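Local coordinates for uncharacterized protein (Novosphingobium aromaticivorans, PDB 2RFR) that is of unknown function but adopts the cystatin-like NTF2 fold of the SnoaL-like family and assembles as a trimer, at residues E16-I21 with A88-E93; P30-G35 with C81-G86; E49-G54 with A134-N139; C101-F106 with S119-T124. All blocks are in the same frame, centred on the assembly; numbering follows the deposited sequence.

Interaction 1: E16-I21 with A88-E93; sequences EDREEI and ATVTVE
Arg18 reaches from helix 16-21 to the backbone of strand 89-93, where its NH1 donates to Val90 O at 2.7 Å. The bond is fairly straight at nitrogen (153°), but the donor stands well above the plane of the carbonyl instead of on a lone pair. A single bend in the chain, at chi3 (62°), turns the guanidinium back to the strand and leaves Val90 CB over one of its faces. The aliphatic part of the same side chain is used too: Arg18 CG rests 3.9 Å from Val92 CG2. A water accepts from Val92 N and, weakly, from Arg18 NH1, which gives the arginine a weak, water-mediated link to a second point on the strand.

One turn on, Ile21 fills the apolar half of the contact. Its CD1 sits between Val92 CG2, at 3.9 Å, and Val90 CG1, while Ile21 CG2 meets Val90 alone, 4.1 Å from Val90 CG1. Asp17 only brushes Val92 CG1; its carboxylate is engaged by Arg127 and Trp132.

The guanidinium is positioned from outside as well, since Arg18 NE and NH2 make salt bridges to Glu19 and Glu23 of the second subunit. That Glu23 also accepts from Val90 N, so the helix-to-strand contact lies at a subunit interface. Helix 5-33 here crosses strand 81-93, an outermost strand of the sheet within this chain, with the short segments at 132° and 9.1 Å apart; Ile21 continues onto Ala97 of strand 96-109, and Val92 onto Leu14 of the same helix.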
loop_
_atom_site.group_PDB
_atom_site.type_symbol
_atom_site.label_atom_id
_atom_site.label_comp_id
_atom_site.label_asym_id
_atom_site.label_seq_id
_atom_site.Cartn_x
_atom_site.Cartn_y
_atom_site.Cartn_z
ATOM N N GLU A 16 -17.194 4.806 -1.467
ATOM C CA GLU A 16 -16.638 6.150 -1.600
ATOM C C GLU A 16 -15.993 6.636 -0.324
ATOM O O GLU A 16 -14.950 7.269 -0.344
ATOM C CB GLU A 16 -17.703 7.143 -2.094
ATOM C CG GLU A 16 -18.128 6.874 -3.531
ATOM C CD GLU A 16 -19.354 7.673 -3.922
ATOM O OE1 GLU A 16 -20.225 7.950 -3.086
ATOM O OE2 GLU A 16 -19.505 8.044 -5.108
ATOM N N ASP A 17 -16.629 6.374 0.787
ATOM C CA ASP A 17 -16.109 6.764 2.105
ATOM C C ASP A 17 -14.741 6.111 2.317
ATOM O O ASP A 17 -13.778 6.779 2.699
ATOM C CB ASP A 17 -17.081 6.301 3.207
ATOM C CG ASP A 17 -18.356 7.089 3.287
ATOM O OD1 ASP A 17 -18.440 8.219 2.795
ATOM O OD2 ASP A 17 -19.254 6.537 3.956
ATOM N N ARG A 18 -14.645 4.805 2.072
ATOM C CA ARG A 18 -13.417 4.081 2.295
ATOM C C ARG A 18 -12.330 4.573 1.365
ATOM O O ARG A 18 -11.176 4.722 1.784
ATOM C CB ARG A 18 -13.665 2.602 2.080
ATOM C CG ARG A 18 -14.572 1.991 3.140
ATOM C CD ARG A 18 -14.940 0.522 2.829
ATOM N NE ARG A 18 -13.748 -0.290 2.816
ATOM C CZ ARG A 18 -13.126 -0.710 3.923
ATOM N NH1 ARG A 18 -13.668 -0.511 5.086
ATOM N NH2 ARG A 18 -12.013 -1.402 3.848
ATOM N N GLU A 19 -12.666 4.859 0.121
ATOM C CA GLU A 19 -11.677 5.309 -0.827
ATOM C C GLU A 19 -11.192 6.716 -0.458
ATOM O O GLU A 19 -9.999 7.044 -0.630
ATOM C CB GLU A 19 -12.234 5.153 -2.255
ATOM C CG GLU A 19 -11.441 5.762 -3.347
ATOM C CD GLU A 19 -10.148 5.132 -3.535
ATOM O OE1 GLU A 19 -9.934 4.020 -3.077
ATOM O OE2 GLU A 19 -9.368 5.763 -4.247
ATOM N N GLU A 20 -12.075 7.574 0.042
ATOM C CA GLU A 20 -11.684 8.912 0.491
ATOM C C GLU A 20 -10.753 8.856 1.662
ATOM O O GLU A 20 -9.772 9.609 1.693
ATOM C CB GLU A 20 -12.905 9.734 0.872
ATOM C CG GLU A 20 -13.086 11.039 0.296
ATOM C CD GLU A 20 -14.333 11.777 0.759
ATOM O OE1 GLU A 20 -15.472 11.389 0.422
ATOM O OE2 GLU A 20 -14.101 12.746 1.480
ATOM N N ILE A 21 -11.047 7.995 2.598
ATOM C CA ILE A 21 -10.203 7.854 3.792
ATOM C C ILE A 21 -8.816 7.316 3.367
ATOM O O ILE A 21 -7.794 7.829 3.824
ATOM C CB ILE A 21 -10.894 6.964 4.800
ATOM C CG1 ILE A 21 -12.106 7.674 5.372
ATOM C CG2 ILE A 21 -9.905 6.520 5.914
ATOM C CD1 ILE A 21 -13.136 6.749 6.026
ATOM N N ALA A 88 -3.767 0.644 4.556
ATOM C CA ALA A 88 -4.511 0.742 5.810
ATOM C C ALA A 88 -5.674 -0.213 5.842
ATOM O O ALA A 88 -6.333 -0.445 4.825
ATOM C CB ALA A 88 -5.035 2.184 5.986
ATOM N N THR A 89 -5.969 -0.726 7.027
ATOM C CA THR A 89 -7.301 -1.292 7.312
ATOM C C THR A 89 -8.191 -0.179 7.731
ATOM O O THR A 89 -7.766 0.641 8.522
ATOM C CB THR A 89 -7.222 -2.409 8.377
ATOM O OG1 THR A 89 -8.557 -2.872 8.650
ATOM C CG2 THR A 89 -6.589 -2.016 9.630
ATOM N N VAL A 90 -9.429 -0.132 7.236
ATOM C CA VAL A 90 -10.364 0.958 7.485
ATOM C C VAL A 90 -11.665 0.373 7.960
ATOM O O VAL A 90 -12.167 -0.576 7.349
ATOM C CB VAL A 90 -10.555 1.790 6.198
ATOM C CG1 VAL A 90 -11.651 2.897 6.428
ATOM C CG2 VAL A 90 -9.248 2.421 5.726
ATOM N N THR A 91 -12.226 0.957 9.010
ATOM C CA THR A 91 -13.594 0.654 9.474
ATOM C C THR A 91 -14.401 1.946 9.535
ATOM O O THR A 91 -14.003 2.868 10.205
ATOM C CB THR A 91 -13.572 0.026 10.839
ATOM O OG1 THR A 91 -12.840 -1.200 10.790
ATOM C CG2 THR A 91 -15.014 -0.260 11.348
ATOM N N VAL A 92 -15.499 2.005 8.785
ATOM C CA VAL A 92 -16.421 3.116 8.808
ATOM C C VAL A 92 -17.624 2.777 9.665
ATOM O O VAL A 92 -18.196 1.693 9.537
ATOM C CB VAL A 92 -16.855 3.470 7.378
ATOM C CG1 VAL A 92 -17.897 4.604 7.364
ATOM C CG2 VAL A 92 -15.639 3.756 6.492
ATOM N N GLU A 93 -18.007 3.704 10.523
ATOM C CA GLU A 93 -19.193 3.597 11.347
ATOM C C GLU A 93 -19.960 4.912 11.243
ATOM O O GLU A 93 -19.705 5.841 11.965
ATOM C CB GLU A 93 -18.799 3.323 12.791
ATOM C CG GLU A 93 -18.107 1.984 12.984
HETATM O O HOH W 1 -16.227 -0.357 7.186
#

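Interaction 2: P30-G35 with C81-G86; sequences PLADSG and CAHFLG
Asp33, in the last turn of its helix, meets His83 on strand 81-85 through both carboxylate oxygens. From Asp33 CB, 4.1 Å from Cys81 O, the chain leads to CG, which sits 3.5 Å from His83 N, and there it forks. With CG beside the backbone N, the carboxylate faces the strand. Asp33 OD2 takes the backbone N-H of His83 on its syn lone pair, 2.8 Å from His83 N and nearly straight at 170°. It also lies close to Ala82 CA. Asp33 OD1 accepts from His83 ND1 at 2.7 Å, on its syn side but 27° out of the carboxylate plane; the bond is in the imidazole plane, and the two planes are 45° apart. Ala32 CB comes near the ring obliquely. A water donates to both Asp33 O and Cys81 O, adding a bridge between the main chains.

OD2 has a further partner, NE2 of His102 of the third subunit. The buried carboxylate is thus gripped by two bonds from one residue and a third from a neighbouring chain, a His-carboxylate arrangement that fixes the rotation of the imidazole and carries the contact across the subunit boundary.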
loop_
_atom_site.group_PDB
_atom_site.type_symbol
_atom_site.label_atom_id
_atom_site.label_comp_id
_atom_site.label_asym_id
_atom_site.label_seq_id
_atom_site.Cartn_x
_atom_site.Cartn_y
_atom_site.Cartn_z
ATOM N N PRO A 30 3.457 12.002 0.622
ATOM C CA PRO A 30 3.832 12.948 -0.446
ATOM C C PRO A 30 3.820 14.380 0.030
ATOM O O PRO A 30 4.735 15.141 -0.318
ATOM C CB PRO A 30 2.830 12.626 -1.539
ATOM C CG PRO A 30 2.567 11.131 -1.325
ATOM C CD PRO A 30 2.491 10.993 0.146
ATOM N N LEU A 31 2.809 14.781 0.790
ATOM C CA LEU A 31 2.762 16.174 1.273
ATOM C C LEU A 31 3.861 16.459 2.244
ATOM O O LEU A 31 4.506 17.508 2.194
ATOM C CB LEU A 31 1.391 16.485 1.838
ATOM C CG LEU A 31 0.233 16.511 0.895
ATOM C CD1 LEU A 31 -1.108 16.554 1.620
ATOM C CD2 LEU A 31 0.331 17.677 -0.019
ATOM N N ALA A 32 4.162 15.517 3.129
ATOM C CA ALA A 32 5.249 15.702 4.104
ATOM C C ALA A 32 6.570 15.796 3.403
ATOM O O ALA A 32 7.398 16.654 3.701
ATOM C CB ALA A 32 5.240 14.555 5.120
ATOM N N ASP A 33 6.812 14.902 2.457
ATOM C CA ASP A 33 8.118 14.809 1.796
ATOM C C ASP A 33 8.386 15.980 0.863
ATOM O O ASP A 33 9.528 16.278 0.610
ATOM C CB ASP A 33 8.217 13.449 1.103
ATOM C CG ASP A 33 8.373 12.335 2.090
ATOM O OD1 ASP A 33 8.936 12.582 3.174
ATOM O OD2 ASP A 33 7.962 11.198 1.763
ATOM N N SER A 34 7.322 16.627 0.354
ATOM C CA SER A 34 7.469 17.837 -0.465
ATOM C C SER A 34 7.405 19.101 0.358
ATOM O O SER A 34 7.539 20.180 -0.170
ATOM C CB SER A 34 6.424 17.840 -1.554
ATOM O OG SER A 34 5.101 17.918 -1.039
ATOM N N GLY A 35 7.214 18.985 1.666
ATOM C CA GLY A 35 7.156 20.154 2.518
ATOM C C GLY A 35 5.909 20.992 2.434
ATOM O O GLY A 35 5.968 22.182 2.726
ATOM N N CYS A 81 14.331 11.883 2.488
ATOM C CA CYS A 81 13.457 11.045 3.282
ATOM C C CYS A 81 12.213 10.650 2.525
ATOM O O CYS A 81 11.748 11.371 1.646
ATOM C CB CYS A 81 13.089 11.745 4.577
ATOM S SG CYS A 81 12.130 13.265 4.457
ATOM N N ALA A 82 11.667 9.532 2.913
ATOM C CA ALA A 82 10.356 9.063 2.466
ATOM C C ALA A 82 9.546 8.689 3.674
ATOM O O ALA A 82 9.960 7.861 4.473
ATOM C CB ALA A 82 10.493 7.848 1.536
ATOM N N HIS A 83 8.361 9.271 3.775
ATOM C CA HIS A 83 7.361 8.920 4.793
ATOM C C HIS A 83 6.433 7.947 4.124
ATOM O O HIS A 83 5.501 8.334 3.399
ATOM C CB HIS A 83 6.650 10.165 5.324
ATOM C CG HIS A 83 7.549 10.978 6.206
ATOM N ND1 HIS A 83 8.576 11.768 5.726
ATOM C CD2 HIS A 83 7.628 11.050 7.555
ATOM C CE1 HIS A 83 9.246 12.279 6.754
ATOM N NE2 HIS A 83 8.684 11.868 7.878
ATOM N N PHE A 84 6.771 6.668 4.290
ATOM C CA PHE A 84 6.133 5.577 3.582
ATOM C C PHE A 84 5.099 4.939 4.474
ATOM O O PHE A 84 5.404 4.245 5.449
ATOM C CB PHE A 84 7.217 4.583 3.150
ATOM C CG PHE A 84 6.821 3.646 2.043
ATOM C CD1 PHE A 84 5.663 2.910 2.110
ATOM C CD2 PHE A 84 7.638 3.421 0.972
ATOM C CE1 PHE A 84 5.352 2.032 1.170
ATOM C CE2 PHE A 84 7.323 2.532 0.004
ATOM C CZ PHE A 84 6.197 1.812 0.106
ATOM N N LEU A 85 3.825 5.202 4.163
ATOM C CA LEU A 85 2.683 4.623 4.906
ATOM C C LEU A 85 2.176 3.468 4.095
ATOM O O LEU A 85 1.982 3.576 2.889
ATOM C CB LEU A 85 1.587 5.638 5.199
ATOM C CG LEU A 85 1.889 6.580 6.366
ATOM C CD1 LEU A 85 3.058 7.532 6.116
ATOM C CD2 LEU A 85 0.623 7.428 6.654
ATOM N N GLY A 86 1.969 2.340 4.764
ATOM C CA GLY A 86 1.482 1.166 4.087
ATOM C C GLY A 86 -0.021 1.195 3.893
ATOM O O GLY A 86 -0.718 2.095 4.357
HETATM O O HOH W 2 11.649 14.527 1.192
#

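Interaction 3: E49-G54 with A134-N139; sequences EYAVVG and AVRREN
Tyr50 and Arg137 run side by side on neighbouring parallel strands, 49-52 and 134-139, within the curved mixed sheet of the cystatin-like fold. Both side chains leave with CG anti to the backbone N and point the same way. The arginine is extended from CG to NE, so it lies along the ring: Arg137 CD is over the face, 3.8 Å from the centroid of the Tyr50 ring in a CH-pi contact, and the guanidinium, only 8° from parallel to the ring, has Tyr50 OH over its centre, 3.2 Å from Arg137 CZ. Its polar edge is used by partners outside the pair: NH2 donates to Asn121 OD1. Tyr28 adds a cation-pi contact with the same arginine. Beside this pair, Asn139 CB approaches the edge of the Tyr50 ring.

On the other face, Arg136 crosses Glu49, their flat groups 54° apart. Arg136 NH1 meets Glu49 OE1 at 2.6 Å, in its own plane but from above the carboxylate plane, while Arg136 NE is salt-bridged to Glu138 OE2, straight at 174°. A charge network results, with Ala51 CB over a guanidinium face and a water bridging Glu49 OE2 and Arg136 NH1.

Between the two faces run the backbone bonds of the parallel pairing. On its other edge strand 134-139 carries a classic beta bulge, Val135 and Arg136 both facing Thr124. The last bond of the parallel series is Val53 N to Asn139 O, at 3.2 Å.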
loop_
_atom_site.group_PDB
_atom_site.type_symbol
_atom_site.label_atom_id
_atom_site.label_comp_id
_atom_site.label_asym_id
_atom_site.label_seq_id
_atom_site.Cartn_x
_atom_site.Cartn_y
_atom_site.Cartn_z
ATOM N N GLU A 49 -5.528 16.500 15.917
ATOM C CA GLU A 49 -4.330 16.248 16.718
ATOM C C GLU A 49 -3.465 15.177 16.058
ATOM O O GLU A 49 -3.960 14.220 15.447
ATOM C CB GLU A 49 -4.733 15.756 18.100
ATOM C CG GLU A 49 -5.517 16.750 18.887
ATOM C CD GLU A 49 -5.750 16.181 20.250
ATOM O OE1 GLU A 49 -6.202 14.995 20.390
ATOM O OE2 GLU A 49 -5.633 16.955 21.185
ATOM N N TYR A 50 -2.174 15.313 16.301
ATOM C CA TYR A 50 -1.193 14.319 15.907
ATOM C C TYR A 50 -0.292 14.084 17.114
ATOM O O TYR A 50 0.462 14.982 17.530
ATOM C CB TYR A 50 -0.409 14.807 14.698
ATOM C CG TYR A 50 0.557 13.801 14.075
ATOM C CD1 TYR A 50 0.713 12.474 14.508
ATOM C CD2 TYR A 50 1.245 14.168 12.898
ATOM C CE1 TYR A 50 1.650 11.612 13.911
ATOM C CE2 TYR A 50 2.161 13.299 12.306
ATOM C CZ TYR A 50 2.338 12.012 12.808
ATOM O OH TYR A 50 3.243 11.109 12.252
ATOM N N ALA A 51 -0.412 12.892 17.689
ATOM C CA ALA A 51 0.279 12.452 18.896
ATOM C C ALA A 51 1.277 11.366 18.566
ATOM O O ALA A 51 0.971 10.441 17.816
ATOM C CB ALA A 51 -0.737 11.975 19.934
ATOM N N VAL A 52 2.461 11.496 19.118
ATOM C CA VAL A 52 3.543 10.523 18.970
ATOM C C VAL A 52 4.077 10.302 20.379
ATOM O O VAL A 52 4.371 11.244 21.077
ATOM C CB VAL A 52 4.655 10.979 17.982
ATOM C CG1 VAL A 52 5.698 9.869 17.865
ATOM C CG2 VAL A 52 4.065 11.337 16.613
ATOM N N VAL A 53 4.242 9.021 20.769
ATOM C CA VAL A 53 4.739 8.720 22.101
ATOM C C VAL A 53 6.033 9.475 22.349
ATOM O O VAL A 53 6.970 9.421 21.570
ATOM C CB VAL A 53 4.884 7.222 22.336
ATOM C CG1 VAL A 53 5.532 6.951 23.716
ATOM C CG2 VAL A 53 3.530 6.533 22.270
ATOM N N GLY A 54 6.122 10.163 23.464
ATOM C CA GLY A 54 7.347 10.867 23.826
ATOM C C GLY A 54 7.533 12.197 23.136
ATOM O O GLY A 54 8.617 12.758 23.228
ATOM N N ALA A 134 -9.190 13.825 8.890
ATOM C CA ALA A 134 -8.627 13.228 10.059
ATOM C C ALA A 134 -8.980 14.003 11.322
ATOM O O ALA A 134 -9.013 15.245 11.329
ATOM C CB ALA A 134 -7.072 13.131 9.917
ATOM N N VAL A 135 -9.215 13.289 12.406
ATOM C CA VAL A 135 -9.461 13.889 13.723
ATOM C C VAL A 135 -8.241 13.725 14.594
ATOM O O VAL A 135 -7.682 14.700 15.070
ATOM C CB VAL A 135 -10.705 13.284 14.364
ATOM C CG1 VAL A 135 -10.886 13.810 15.821
ATOM C CG2 VAL A 135 -11.935 13.589 13.499
ATOM N N ARG A 136 -7.763 12.500 14.776
ATOM C CA ARG A 136 -6.573 12.236 15.581
ATOM C C ARG A 136 -5.744 11.173 14.886
ATOM O O ARG A 136 -6.254 10.152 14.405
ATOM C CB ARG A 136 -6.971 11.767 16.978
ATOM C CG ARG A 136 -5.799 11.562 17.905
ATOM C CD ARG A 136 -6.283 11.400 19.363
ATOM N NE ARG A 136 -5.244 11.036 20.320
ATOM C CZ ARG A 136 -4.476 11.847 21.069
ATOM N NH1 ARG A 136 -4.569 13.131 20.992
ATOM N NH2 ARG A 136 -3.563 11.308 21.873
ATOM N N ARG A 137 -4.421 11.372 14.884
ATOM C CA ARG A 137 -3.479 10.321 14.488
ATOM C C ARG A 137 -2.591 10.092 15.694
ATOM O O ARG A 137 -2.104 11.045 16.296
ATOM C CB ARG A 137 -2.614 10.785 13.312
ATOM C CG ARG A 137 -1.593 9.736 12.823
ATOM C CD ARG A 137 -0.768 10.281 11.707
ATOM N NE ARG A 137 0.277 9.307 11.362
ATOM C CZ ARG A 137 1.157 9.533 10.413
ATOM N NH1 ARG A 137 1.166 10.656 9.735
ATOM N NH2 ARG A 137 2.025 8.605 10.141
ATOM N N GLU A 138 -2.354 8.817 16.006
ATOM C CA GLU A 138 -1.438 8.418 17.055
ATOM C C GLU A 138 -0.425 7.466 16.421
ATOM O O GLU A 138 -0.773 6.555 15.699
ATOM C CB GLU A 138 -2.193 7.663 18.152
ATOM C CG GLU A 138 -3.202 8.521 18.923
ATOM C CD GLU A 138 -4.108 7.749 19.796
ATOM O OE1 GLU A 138 -4.413 6.583 19.537
ATOM O OE2 GLU A 138 -4.628 8.360 20.725
ATOM N N ASN A 139 0.820 7.618 16.847
ATOM C CA ASN A 139 1.920 6.899 16.274
ATOM C C ASN A 139 2.904 6.501 17.390
ATOM O O ASN A 139 3.087 7.226 18.377
ATOM C CB ASN A 139 2.472 7.849 15.184
ATOM C CG ASN A 139 3.825 7.536 14.707
ATOM O OD1 ASN A 139 4.792 7.728 15.413
ATOM N ND2 ASN A 139 3.919 7.123 13.440
HETATM O O HOH W 3 -4.302 14.933 23.294
#

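Interaction 4: C101-F106 with S119-T124; sequences CHSVVF and SANRWT
Asn121 and Ser103 form the polar centre of this hairpin contact: ND2 of Asn121 donates to Ser103 OG at 2.9 Å, straight (170°) and in the amide plane. Ser103 OG stands between its own backbone N and carbonyl carbon (chi1 62°), which brings it to the amide, and Ser119 CB lies 3.6 Å from Ser103 OG. The same ND2 also makes a weak bond to Cys101 O. Asn121 OD1 accepts from Arg137 and Asn139, so in this conformer both ends of the amide have partners.

Around this core the backbones are close. Two hydrogen-bonded pairs, Cys101 with Asn121 and Ser103 with Ser119, flank the non-hydrogen-bonded pair of His102 with Ala120; the shortest of the four bonds is Ser119 N to Ser103 O, 2.8 Å.

The packing is looser toward Trp123. Cys101 SG lies 3.8 Å from Trp123 NE1 and 4.8 Å from the centroid of the five-membered ring, an oblique sulfur-aromatic contact, and that buried indole N-H has no hydrogen-bond partner in the model. Beyond Ser103 the pairing continues outside the segment, with Val105 bonded to His116 and Arg117 of the same strand 112-128. On the opposite face His102 extends to Asp33 of the second subunit, and Ala120 packs against helix 146-152. The short segments cross at 133°, the strong twist of a long antiparallel hairpin, 96-109 with 112-128, in the curved sheet of NTF2-like proteins.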
loop_
_atom_site.group_PDB
_atom_site.type_symbol
_atom_site.label_atom_id
_atom_site.label_comp_id
_atom_site.label_asym_id
_atom_site.label_seq_id
_atom_site.Cartn_x
_atom_site.Cartn_y
_atom_site.Cartn_z
ATOM N N CYS A 101 -2.421 1.416 10.218
ATOM C CA CYS A 101 -1.418 1.157 9.197
ATOM C C CYS A 101 -0.039 1.208 9.887
ATOM O O CYS A 101 0.114 1.656 10.989
ATOM C CB CYS A 101 -1.491 2.122 8.017
ATOM S SG CYS A 101 -1.076 3.848 8.368
ATOM N N HIS A 102 0.918 0.759 9.115
ATOM C CA HIS A 102 2.322 0.911 9.475
ATOM C C HIS A 102 2.877 2.109 8.767
ATOM O O HIS A 102 2.430 2.478 7.666
ATOM C CB HIS A 102 3.119 -0.309 9.052
ATOM C CG HIS A 102 2.711 -1.585 9.691
ATOM N ND1 HIS A 102 1.831 -2.466 9.100
ATOM C CD2 HIS A 102 3.045 -2.128 10.866
ATOM C CE1 HIS A 102 1.700 -3.524 9.898
ATOM N NE2 HIS A 102 2.416 -3.334 10.991
ATOM N N SER A 103 3.926 2.705 9.308
ATOM C CA SER A 103 4.706 3.717 8.589
ATOM C C SER A 103 6.189 3.487 8.804
ATOM O O SER A 103 6.614 3.082 9.880
ATOM C CB SER A 103 4.270 5.118 9.012
ATOM O OG SER A 103 4.479 5.389 10.394
ATOM N N VAL A 104 6.941 3.718 7.764
ATOM C CA VAL A 104 8.387 3.683 7.813
ATOM C C VAL A 104 8.900 5.014 7.305
ATOM O O VAL A 104 8.480 5.447 6.224
ATOM C CB VAL A 104 8.979 2.504 6.979
ATOM C CG1 VAL A 104 10.507 2.522 7.033
ATOM C CG2 VAL A 104 8.387 1.187 7.464
ATOM N N VAL A 105 9.796 5.615 8.053
ATOM C CA VAL A 105 10.536 6.753 7.571
ATOM C C VAL A 105 11.858 6.268 7.052
ATOM O O VAL A 105 12.697 5.804 7.832
ATOM C CB VAL A 105 10.737 7.860 8.642
ATOM C CG1 VAL A 105 11.472 9.044 8.030
ATOM C CG2 VAL A 105 9.416 8.267 9.257
ATOM N N PHE A 106 12.042 6.304 5.740
ATOM C CA PHE A 106 13.319 6.023 5.124
ATOM C C PHE A 106 14.166 7.295 5.106
ATOM O O PHE A 106 13.642 8.371 4.850
ATOM C CB PHE A 106 13.160 5.483 3.706
ATOM C CG PHE A 106 12.508 4.133 3.642
ATOM C CD1 PHE A 106 13.264 2.963 3.761
ATOM C CD2 PHE A 106 11.128 4.013 3.472
ATOM C CE1 PHE A 106 12.620 1.756 3.740
ATOM C CE2 PHE A 106 10.502 2.799 3.428
ATOM C CZ PHE A 106 11.259 1.654 3.548
ATOM N N SER A 119 6.949 2.310 12.579
ATOM C CA SER A 119 5.900 2.695 13.521
ATOM C C SER A 119 4.571 2.085 13.214
ATOM O O SER A 119 4.244 1.761 12.055
ATOM C CB SER A 119 5.734 4.203 13.509
ATOM O OG SER A 119 6.981 4.873 13.826
ATOM N N ALA A 120 3.766 1.972 14.265
ATOM C CA ALA A 120 2.321 1.755 14.159
ATOM C C ALA A 120 1.603 3.057 14.134
ATOM O O ALA A 120 2.040 4.038 14.761
ATOM C CB ALA A 120 1.895 0.975 15.383
ATOM N N ASN A 121 0.442 3.086 13.464
ATOM C CA ASN A 121 -0.415 4.263 13.478
ATOM C C ASN A 121 -1.857 3.840 13.623
ATOM O O ASN A 121 -2.314 2.910 12.975
ATOM C CB ASN A 121 -0.365 5.045 12.151
ATOM C CG ASN A 121 0.991 5.517 11.775
ATOM O OD1 ASN A 121 1.339 6.647 12.030
ATOM N ND2 ASN A 121 1.834 4.617 11.259
ATOM N N ARG A 122 -2.582 4.622 14.401
ATOM C CA ARG A 122 -4.018 4.584 14.465
ATOM C C ARG A 122 -4.558 5.957 14.163
ATOM O O ARG A 122 -4.147 6.944 14.765
ATOM C CB ARG A 122 -4.497 4.181 15.875
ATOM C CG ARG A 122 -6.020 3.998 15.903
ATOM C CD ARG A 122 -6.459 3.626 17.270
ATOM N NE ARG A 122 -6.138 2.256 17.533
ATOM C CZ ARG A 122 -6.992 1.343 17.956
ATOM N NH1 ARG A 122 -8.272 1.636 18.156
ATOM N NH2 ARG A 122 -6.539 0.127 18.210
ATOM N N TRP A 123 -5.477 6.019 13.207
ATOM C CA TRP A 123 -6.089 7.264 12.742
ATOM C C TRP A 123 -7.578 7.203 13.002
ATOM O O TRP A 123 -8.187 6.154 12.831
ATOM C CB TRP A 123 -5.915 7.393 11.256
ATOM C CG TRP A 123 -4.573 7.513 10.646
ATOM C CD1 TRP A 123 -3.644 6.525 10.492
ATOM C CD2 TRP A 123 -4.052 8.659 9.966
ATOM N NE1 TRP A 123 -2.593 7.004 9.780
ATOM C CE2 TRP A 123 -2.818 8.291 9.397
ATOM C CE3 TRP A 123 -4.501 9.945 9.774
ATOM C CZ2 TRP A 123 -2.056 9.172 8.668
ATOM C CZ3 TRP A 123 -3.753 10.819 9.016
ATOM C CH2 TRP A 123 -2.564 10.417 8.445
ATOM N N THR A 124 -8.164 8.313 13.373
ATOM C CA THR A 124 -9.602 8.502 13.403
ATOM C C THR A 124 -9.984 9.596 12.453
ATOM O O THR A 124 -9.206 10.519 12.198
ATOM C CB THR A 124 -10.099 8.770 14.777
ATOM O OG1 THR A 124 -9.563 9.991 15.231
ATOM C CG2 THR A 124 -9.798 7.670 15.775
#

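How the interactions relate
Interactions 2 and 4 are buried, interaction 1 is partly buried and interaction 3 lies at the surface. Interactions 1 and 2 hold the same two elements, helix 5-33 and strand 81-93, at places 21 Å apart between centres: the first combines apolar packing with an arginine-to-backbone bond, the second uses a carboxylate and an imidazole. Interactions 3 and 4 join strands side by side, parallel and antiparallel, and meet where Arg137 CD packs against Trp123 CZ2. Interaction 2 connects to interaction 4 through backbone pairing of strands 81-93 and 96-109. Interactions 1, 2 and 4 all touch other subunits, whereas interaction 3 touches none and keeps its charge network within one chain.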